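Local coordinates for protein putative isochorismatase (Burkholderia xenovorans, PDB 3OQP) that probably acts as a hydrolase of the isochorismatase family, related to nicotinamidases, although its natural substrate is not established, at residues L112-Y117 with V137-D142; I37-D42 with A177-W182. One frame throughout, in Å; residues are numbered along the deposited sequence. Where two conformers were deposited one is given.

Contact 1 (L112-Y117 with V137-D142); sequences LTVTGY and VEFLHD
T113 sets OG1 beside its backbone N (chi1 -54°), which leaves the methyl CG2 trans to that N and turns the hydroxyl to the flank where E138 reaches across from the next strand. E138 sets CG beside its own backbone N (chi1 -62°), and the extended chain beyond CG carries the carboxylate across to that hydroxyl. T113 OG1 donates to E138 OE1 (2.7 Å), which accepts on its anti lone pair, the one turned away from OE2. OE2 forms a salt bridge with R7, an arginine that would be expected to keep this buried carboxylate ionised, and W182 NE1 makes weak bonds to both OE1 and T113 OG1, bridging the two partners. The methyl of T113 points the other way along the sheet, its CG2 3.9 Å from L140 CG. L140 lies alongside T115, with CD1 3.6 Å from T115 CG2, while T115 OG1 bonds to the carbonyl of I10. On the opposite face V114 and V137 meet obliquely, CG2 to CG1 at 4.1 Å, and V114 CG1 approaches the edge of the F139 ring. The backbones pair in parallel: E138 N donates to L112 O, V114 N to E138 O at 2.8 Å, and L140 N to V114 O at 3.2 Å, the last nearly straight. These are adjacent strands of the six-stranded parallel sheet, joined through helix 124-132 in a beta-alpha-beta crossover. That helix covers V114 and V137 through I127, while strand 7-12 borders 112-115 on its other edge and strand 175-177 pairs beyond 137-140.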
ATOM      1  N   LEU A 112      -3.504  -7.974  14.106  1.00 10.26           N
ATOM      2  CA  LEU A 112      -2.074  -8.059  13.859  1.00  9.94           C
ATOM      3  C   LEU A 112      -1.493  -6.689  14.112  1.00  8.73           C
ATOM      4  O   LEU A 112      -1.920  -5.719  13.467  1.00  9.75           O
ATOM      5  CB  LEU A 112      -1.808  -8.471  12.416  1.00 10.68           C
ATOM      6  CG  LEU A 112      -0.360  -8.651  12.013  1.00 11.46           C
ATOM      7  CD1 LEU A 112       0.322  -9.862  12.736  1.00 12.65           C
ATOM      8  CD2 LEU A 112      -0.255  -8.784  10.480  1.00 15.02           C
ATOM      9  N   THR A 113      -0.583  -6.585  15.080  1.00  8.81           N
ATOM     10  CA  THR A 113       0.038  -5.300  15.436  1.00  8.33           C
ATOM     11  C   THR A 113       1.418  -5.242  14.740  1.00  8.17           C
ATOM     12  O   THR A 113       2.317  -6.067  14.971  1.00  9.69           O
ATOM     13  CB  THR A 113       0.253  -5.187  16.937  1.00 10.08           C
ATOM     14  OG1 THR A 113      -0.996  -5.428  17.615  1.00 10.52           O
ATOM     15  CG2 THR A 113       0.751  -3.761  17.343  1.00  9.04           C
ATOM     16  N   VAL A 114       1.596  -4.250  13.858  1.00  8.89           N
ATOM     17  CA  VAL A 114       2.753  -4.155  12.975  1.00  9.81           C
ATOM     18  C   VAL A 114       3.754  -3.127  13.504  1.00  8.21           C
ATOM     19  O   VAL A 114       3.426  -1.955  13.810  1.00  9.63           O
ATOM     20  CB  VAL A 114       2.304  -3.759  11.574  1.00  9.95           C
ATOM     21  CG1 VAL A 114       3.495  -3.489  10.634  1.00 13.15           C
ATOM     22  CG2 VAL A 114       1.425  -4.873  11.013  1.00 10.51           C
ATOM     23  N   THR A 115       5.007  -3.574  13.571  1.00  8.80           N
ATOM     24  CA  THR A 115       6.175  -2.766  13.841  1.00  8.78           C
ATOM     25  C   THR A 115       7.277  -3.197  12.836  1.00  8.47           C
ATOM     26  O   THR A 115       7.194  -4.268  12.187  1.00  8.95           O
ATOM     27  CB  THR A 115       6.695  -2.967  15.292  1.00  9.84           C
ATOM     28  OG1 THR A 115       7.150  -4.328  15.451  1.00 10.92           O
ATOM     29  CG2 THR A 115       5.631  -2.568  16.305  1.00 11.31           C
ATOM     30  N   GLY A 116       8.289  -2.387  12.759  1.00  8.90           N
ATOM     31  CA  GLY A 116       9.421  -2.639  11.916  1.00  8.40           C
ATOM     32  C   GLY A 116       9.352  -1.840  10.619  1.00  8.42           C
ATOM     33  O   GLY A 116       8.642  -0.846  10.517  1.00  9.90           O
ATOM     34  N   TYR A 117      10.177  -2.255   9.675  1.00  8.37           N
ATOM     35  CA  TYR A 117      10.520  -1.462   8.513  1.00 10.17           C
ATOM     36  C   TYR A 117      10.327  -2.217   7.208  1.00  8.58           C
ATOM     37  O   TYR A 117      10.487  -3.432   7.155  1.00  9.84           O
ATOM     38  CB  TYR A 117      12.014  -1.072   8.588  1.00 10.45           C
ATOM     39  CG  TYR A 117      12.451  -0.468   9.920  1.00  9.74           C
ATOM     40  CD1 TYR A 117      11.873   0.676  10.434  1.00 10.20           C
ATOM     41  CD2 TYR A 117      13.395  -1.114  10.697  1.00 10.25           C
ATOM     42  CE1 TYR A 117      12.285   1.179  11.690  1.00  9.79           C
ATOM     43  CE2 TYR A 117      13.844  -0.605  11.914  1.00 12.33           C
ATOM     44  CZ  TYR A 117      13.270   0.550  12.422  1.00 11.70           C
ATOM     45  OH  TYR A 117      13.693   0.984  13.677  1.00 11.56           O
ATOM     46  N   VAL A 137      -5.949  -4.775  11.926  1.00 10.48           N
ATOM     47  CA  VAL A 137      -4.541  -4.460  11.913  1.00 10.49           C
ATOM     48  C   VAL A 137      -4.315  -3.208  12.750  1.00  9.92           C
ATOM     49  O   VAL A 137      -5.160  -2.278  12.765  1.00 10.19           O
ATOM     50  CB  VAL A 137      -4.030  -4.181  10.494  1.00 10.94           C
ATOM     51  CG1 VAL A 137      -2.525  -3.745  10.520  1.00 12.53           C
ATOM     52  CG2 VAL A 137      -4.224  -5.417   9.625  1.00 13.18           C
ATOM     53  N   GLU A 138      -3.227  -3.178  13.494  1.00  9.30           N
ATOM     54  CA  GLU A 138      -2.744  -2.010  14.212  1.00  9.46           C
ATOM     55  C   GLU A 138      -1.350  -1.688  13.669  1.00  8.36           C
ATOM     56  O   GLU A 138      -0.577  -2.582  13.261  1.00 10.23           O
ATOM     57  CB  GLU A 138      -2.684  -2.310  15.712  1.00  9.00           C
ATOM     58  CG  GLU A 138      -4.072  -2.630  16.267  1.00 10.68           C
ATOM     59  CD  GLU A 138      -4.089  -3.131  17.681  1.00  9.67           C
ATOM     60  OE1 GLU A 138      -3.128  -3.799  18.106  1.00 12.01           O
ATOM     61  OE2 GLU A 138      -5.124  -2.898  18.359  1.00 13.48           O
ATOM     62  N   PHE A 139      -1.012  -0.392  13.646  1.00  8.89           N
ATOM     63  CA  PHE A 139       0.298   0.084  13.120  1.00  9.72           C
ATOM     64  C   PHE A 139       0.866   1.068  14.114  1.00  8.01           C
ATOM     65  O   PHE A 139       0.191   2.078  14.435  1.00  9.42           O
ATOM     66  CB  PHE A 139       0.081   0.751  11.757  1.00  8.75           C
ATOM     67  CG  PHE A 139       1.304   1.371  11.147  1.00  8.59           C
ATOM     68  CD1 PHE A 139       2.241   0.607  10.496  1.00  9.35           C
ATOM     69  CD2 PHE A 139       1.499   2.737  11.200  1.00 10.12           C
ATOM     70  CE1 PHE A 139       3.321   1.221   9.933  1.00 10.86           C
ATOM     71  CE2 PHE A 139       2.646   3.299  10.593  1.00 11.07           C
ATOM     72  CZ  PHE A 139       3.544   2.538  10.009  1.00 10.46           C
ATOM     73  N   LEU A 140       2.046   0.759  14.656  1.00  8.75           N
ATOM     74  CA  LEU A 140       2.683   1.583  15.647  1.00  9.63           C
ATOM     75  C   LEU A 140       3.576   2.622  14.947  1.00  8.90           C
ATOM     76  O   LEU A 140       4.680   2.290  14.465  1.00  9.28           O
ATOM     77  CB  LEU A 140       3.435   0.742  16.682  1.00  9.09           C
ATOM     78  CG  LEU A 140       2.545  -0.305  17.355  1.00 10.12           C
ATOM     79  CD1 LEU A 140       3.271  -0.989  18.526  1.00 11.52           C
ATOM     80  CD2 LEU A 140       1.146   0.215  17.750  1.00 11.99           C
ATOM     81  N   HIS A 141       3.089   3.877  14.880  1.00  9.77           N
ATOM     82  CA  HIS A 141       3.698   4.880  14.003  1.00  9.42           C
ATOM     83  C   HIS A 141       5.111   5.271  14.491  1.00  9.14           C
ATOM     84  O   HIS A 141       5.868   5.891  13.750  1.00 11.89           O
ATOM     85  CB  HIS A 141       2.816   6.092  13.820  1.00 10.30           C
ATOM     86  CG  HIS A 141       2.573   6.826  15.078  1.00 11.97           C
ATOM     87  ND1 HIS A 141       3.563   7.534  15.700  1.00 13.33           N
ATOM     88  CD2 HIS A 141       1.466   6.928  15.828  1.00 13.27           C
ATOM     89  CE1 HIS A 141       3.018   8.139  16.751  1.00 13.90           C
ATOM     90  NE2 HIS A 141       1.770   7.740  16.881  1.00 16.36           N
ATOM     91  N   ASP A 142       5.431   4.977  15.737  1.00  8.65           N
ATOM     92  CA  ASP A 142       6.709   5.360  16.343  1.00  8.43           C
ATOM     93  C   ASP A 142       7.656   4.167  16.495  1.00  8.68           C
ATOM     94  O   ASP A 142       8.745   4.302  17.072  1.00 10.33           O
ATOM     95  CB  ASP A 142       6.438   6.111  17.641  1.00  9.77           C
ATOM     96  CG  ASP A 142       5.746   5.262  18.684  1.00  9.72           C
ATOM     97  OD1 ASP A 142       5.504   4.090  18.458  1.00 12.61           O
ATOM     98  OD2 ASP A 142       5.396   5.870  19.731  1.00 13.16           O
TER

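Contact 2 (I37-D42 with A177-W182); sequences IARAMD and ASTDEW
This is a helix-to-helix contact on one side of the parallel sheet, where the first turn of helix 179-188 meets the middle of helix 30-47. A salt bridge at its outer margin gives way to apolar packing nearer the strands. R39 bends at chi3 (-61°) to bring its guanidinium end-on to D180, NH1 at 2.9 Å and NH2 at 3.0 Å from the same oxygen, OD1. The two planes are turned 48° apart; NH1 meets OD1 nearly along the C-O axis, whereas NH2 comes from above the carboxylate plane. NH2 also donates to N36, which should steady the guanidinium. T179 lays its methyl over one face of that group, CG2 lying 3.7 Å from R39 NH2, while its hydroxyl is engaged by D142. Deeper in, A40 faces W182, whose CZ3 edge comes 3.7 Å from A40 O and 4.2 Å from A40 CB. The later helix starts with a capping box: E181 N bonds to S178 OG, while the reciprocal S178 N to E181 OE1 rests on one of two E181 conformers and is less certain. On the sheet side lie strands 7-12 and 136-140, with A40 resting on L9, and T179 and W182 both on L140.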
ATOM      1  N   ILE A  37      10.310  -0.405  19.388  1.00  9.63           N
ATOM      2  CA  ILE A  37      10.215  -1.840  18.968  1.00  9.46           C
ATOM      3  C   ILE A  37      10.539  -2.684  20.194  1.00 10.48           C
ATOM      4  O   ILE A  37       9.823  -3.655  20.507  1.00 11.24           O
ATOM      5  CB  ILE A  37      11.135  -2.200  17.750  1.00  9.63           C
ATOM      6  CG1 ILE A  37      10.561  -1.585  16.457  1.00 11.02           C
ATOM      7  CG2 ILE A  37      11.267  -3.704  17.525  1.00 11.59           C
ATOM      8  CD1 ILE A  37      11.543  -1.372  15.333  1.00 13.74           C
ATOM      9  N   ALA A  38      11.651  -2.375  20.859  1.00 10.68           N
ATOM     10  CA  ALA A  38      12.081  -3.163  22.022  1.00 11.34           C
ATOM     11  C   ALA A  38      11.017  -3.095  23.130  1.00 11.57           C
ATOM     12  O   ALA A  38      10.743  -4.069  23.782  1.00 12.76           O
ATOM     13  CB  ALA A  38      13.433  -2.662  22.547  1.00 12.15           C
ATOM     14  N   ARG A  39      10.475  -1.903  23.399  1.00 11.30           N
ATOM     15  CA  ARG A  39       9.418  -1.758  24.429  1.00 11.88           C
ATOM     16  C   ARG A  39       8.209  -2.580  24.044  1.00 11.71           C
ATOM     17  O   ARG A  39       7.656  -3.268  24.879  1.00 11.75           O
ATOM     18  CB  ARG A  39       9.006  -0.312  24.641  1.00 13.44           C
ATOM     19  CG  ARG A  39      10.020   0.575  25.303  1.00 13.78           C
ATOM     20  CD  ARG A  39       9.389   1.845  25.888  1.00 15.06           C
ATOM     21  NE  ARG A  39       8.782   2.615  24.898  1.00 17.06           N
ATOM     22  CZ  ARG A  39       7.545   3.120  24.948  1.00 14.22           C
ATOM     23  NH1 ARG A  39       6.694   2.902  25.925  1.00 16.72           N
ATOM     24  NH2 ARG A  39       7.193   3.856  23.951  1.00 13.64           N
ATOM     25  N   ALA A  40       7.822  -2.519  22.776  1.00 10.74           N
ATOM     26  CA  ALA A  40       6.660  -3.283  22.337  1.00  9.82           C
ATOM     27  C   ALA A  40       6.872  -4.802  22.498  1.00 10.37           C
ATOM     28  O   ALA A  40       5.990  -5.485  23.004  1.00 10.48           O
ATOM     29  CB  ALA A  40       6.326  -2.972  20.864  1.00 10.26           C
HETATM   30  N   MSE A  41       8.080  -5.261  22.172  1.00 10.30           N
HETATM   31  CA  MSE A  41       8.421  -6.676  22.340  1.00 10.97           C
HETATM   32  C   MSE A  41       8.413  -7.065  23.823  1.00 11.63           C
HETATM   33  O   MSE A  41       7.873  -8.096  24.190  1.00 11.10           O
HETATM   34  CB  MSE A  41       9.806  -6.979  21.758  1.00 11.36           C
HETATM   35  CG  MSE A  41       9.811  -6.898  20.197  1.00 10.38           C
HETATM   36 SE   MSE A  41      11.477  -7.197  19.470  0.75 10.31          SE
HETATM   37  CE  MSE A  41      11.612  -8.917  19.804  1.00 13.73           C
ATOM     38  N   ASP A  42       8.965  -6.218  24.696  1.00 11.01           N
ATOM     39  CA  ASP A  42       9.013  -6.531  26.116  1.00 11.80           C
ATOM     40  C   ASP A  42       7.630  -6.523  26.712  1.00 12.16           C
ATOM     41  O   ASP A  42       7.296  -7.347  27.561  1.00 11.45           O
ATOM     42  CB  ASP A  42       9.919  -5.546  26.834  1.00 12.74           C
ATOM     43  CG  ASP A  42      11.367  -5.736  26.510  1.00 12.81           C
ATOM     44  OD1 ASP A  42      11.768  -6.804  25.979  1.00 14.14           O
ATOM     45  OD2 ASP A  42      12.198  -4.797  26.744  1.00 16.08           O
ATOM     46  N   ALA A 177      -1.363   4.059  16.064  1.00  8.70           N
ATOM     47  CA  ALA A 177      -1.217   4.499  17.449  1.00 10.64           C
ATOM     48  C   ALA A 177       0.197   4.526  17.859  1.00  9.35           C
ATOM     49  O   ALA A 177       1.064   3.918  17.206  1.00  9.05           O
ATOM     50  CB  ALA A 177      -2.037   3.601  18.404  1.00 12.39           C
ATOM     51  N   SER A 178       0.509   5.158  18.971  1.00  9.82           N
ATOM     52  CA  SER A 178       1.828   5.106  19.538  1.00  9.22           C
ATOM     53  C   SER A 178       2.031   3.777  20.271  1.00  9.85           C
ATOM     54  O   SER A 178       1.080   3.113  20.663  1.00  9.84           O
ATOM     55  CB  SER A 178       2.059   6.254  20.497  1.00 10.28           C
ATOM     56  OG  SER A 178       1.240   6.104  21.655  1.00 11.04           O
ATOM     57  N   THR A 179       3.288   3.479  20.517  1.00  9.81           N
ATOM     58  CA  THR A 179       3.638   2.319  21.327  1.00 10.82           C
ATOM     59  C   THR A 179       3.066   2.431  22.733  1.00 10.01           C
ATOM     60  O   THR A 179       2.533   1.471  23.266  1.00  9.23           O
ATOM     61  CB  THR A 179       5.167   2.127  21.316  1.00 10.41           C
ATOM     62  OG1 THR A 179       5.614   1.827  19.982  1.00 11.20           O
ATOM     63  CG2 THR A 179       5.589   0.945  22.216  1.00 11.90           C
ATOM     64  N   ASP A 180       3.082   3.649  23.306  1.00 10.28           N
ATOM     65  CA  ASP A 180       2.522   3.839  24.641  1.00 11.05           C
ATOM     66  C   ASP A 180       1.012   3.486  24.652  1.00  9.53           C
ATOM     67  O   ASP A 180       0.526   2.780  25.564  1.00 10.91           O
ATOM     68  CB  ASP A 180       2.623   5.293  25.129  1.00 11.34           C
ATOM     69  CG  ASP A 180       4.010   5.898  25.054  1.00 13.30           C
ATOM     70  OD1 ASP A 180       4.989   5.215  25.447  1.00 14.56           O
ATOM     71  OD2 ASP A 180       4.068   7.119  24.662  1.00 13.45           O
ATOM     72  N   GLU A 181       0.324   3.965  23.618  0.50  9.90           N
ATOM     73  CA  GLU A 181      -1.099   3.741  23.406  0.50 10.01           C
ATOM     74  C   GLU A 181      -1.449   2.256  23.255  0.50  9.49           C
ATOM     75  O   GLU A 181      -2.409   1.772  23.831  0.50  9.55           O
ATOM     76  CB  GLU A 181      -1.561   4.548  22.184  0.50 10.76           C
ATOM     77  CG  GLU A 181      -1.611   6.025  22.462  0.50 12.89           C
ATOM     78  CD  GLU A 181      -1.933   6.951  21.290  0.50 15.97           C
ATOM     79  OE1 GLU A 181      -1.712   6.705  20.074  0.50 12.79           O
ATOM     80  OE2 GLU A 181      -2.422   8.044  21.660  0.50 18.97           O
ATOM     81  N   TRP A 182      -0.619   1.538  22.522  1.00  8.69           N
ATOM     82  CA  TRP A 182      -0.774   0.089  22.301  1.00  9.30           C
ATOM     83  C   TRP A 182      -0.583  -0.680  23.589  1.00  9.43           C
ATOM     84  O   TRP A 182      -1.410  -1.549  23.937  1.00  9.99           O
ATOM     85  CB  TRP A 182       0.189  -0.414  21.231  1.00  8.87           C
ATOM     86  CG  TRP A 182      -0.029  -1.830  20.941  1.00 10.55           C
ATOM     87  CD1 TRP A 182      -1.060  -2.333  20.229  1.00 10.20           C
ATOM     88  CD2 TRP A 182       0.808  -2.927  21.345  1.00 10.21           C
ATOM     89  NE1 TRP A 182      -0.911  -3.711  20.150  1.00 10.85           N
ATOM     90  CE2 TRP A 182       0.225  -4.095  20.828  1.00  9.27           C
ATOM     91  CE3 TRP A 182       1.994  -3.041  22.096  1.00 10.21           C
ATOM     92  CZ2 TRP A 182       0.814  -5.352  21.002  1.00  9.85           C
ATOM     93  CZ3 TRP A 182       2.556  -4.288  22.270  1.00 10.42           C
ATOM     94  CH2 TRP A 182       1.943  -5.421  21.769  1.00 11.50           C
TER

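How the contacts relate
Contact 1 forms part of the central sheet and contact 2 the helical layer packed on one side of it; their centres lie about 9 Å apart. Strand 175-177 and the helix after it carry the connection: A177 N lies 3.0 Å from F139 O, a probable backbone hydrogen bond that adds strand 175-177, one edge of the sheet, and T179 OG1 is 2.7 Å from D142 OD1, probably also bonded. Closer to the sheet, W182 of contact 2 reaches the polar pair of contact 1 through weak bonds. The strand of 112-117 leads on toward C122, found oxidised to 3-sulfinoalanine; as in related hydrolases, a cysteine there is probably the catalytic nucleophile.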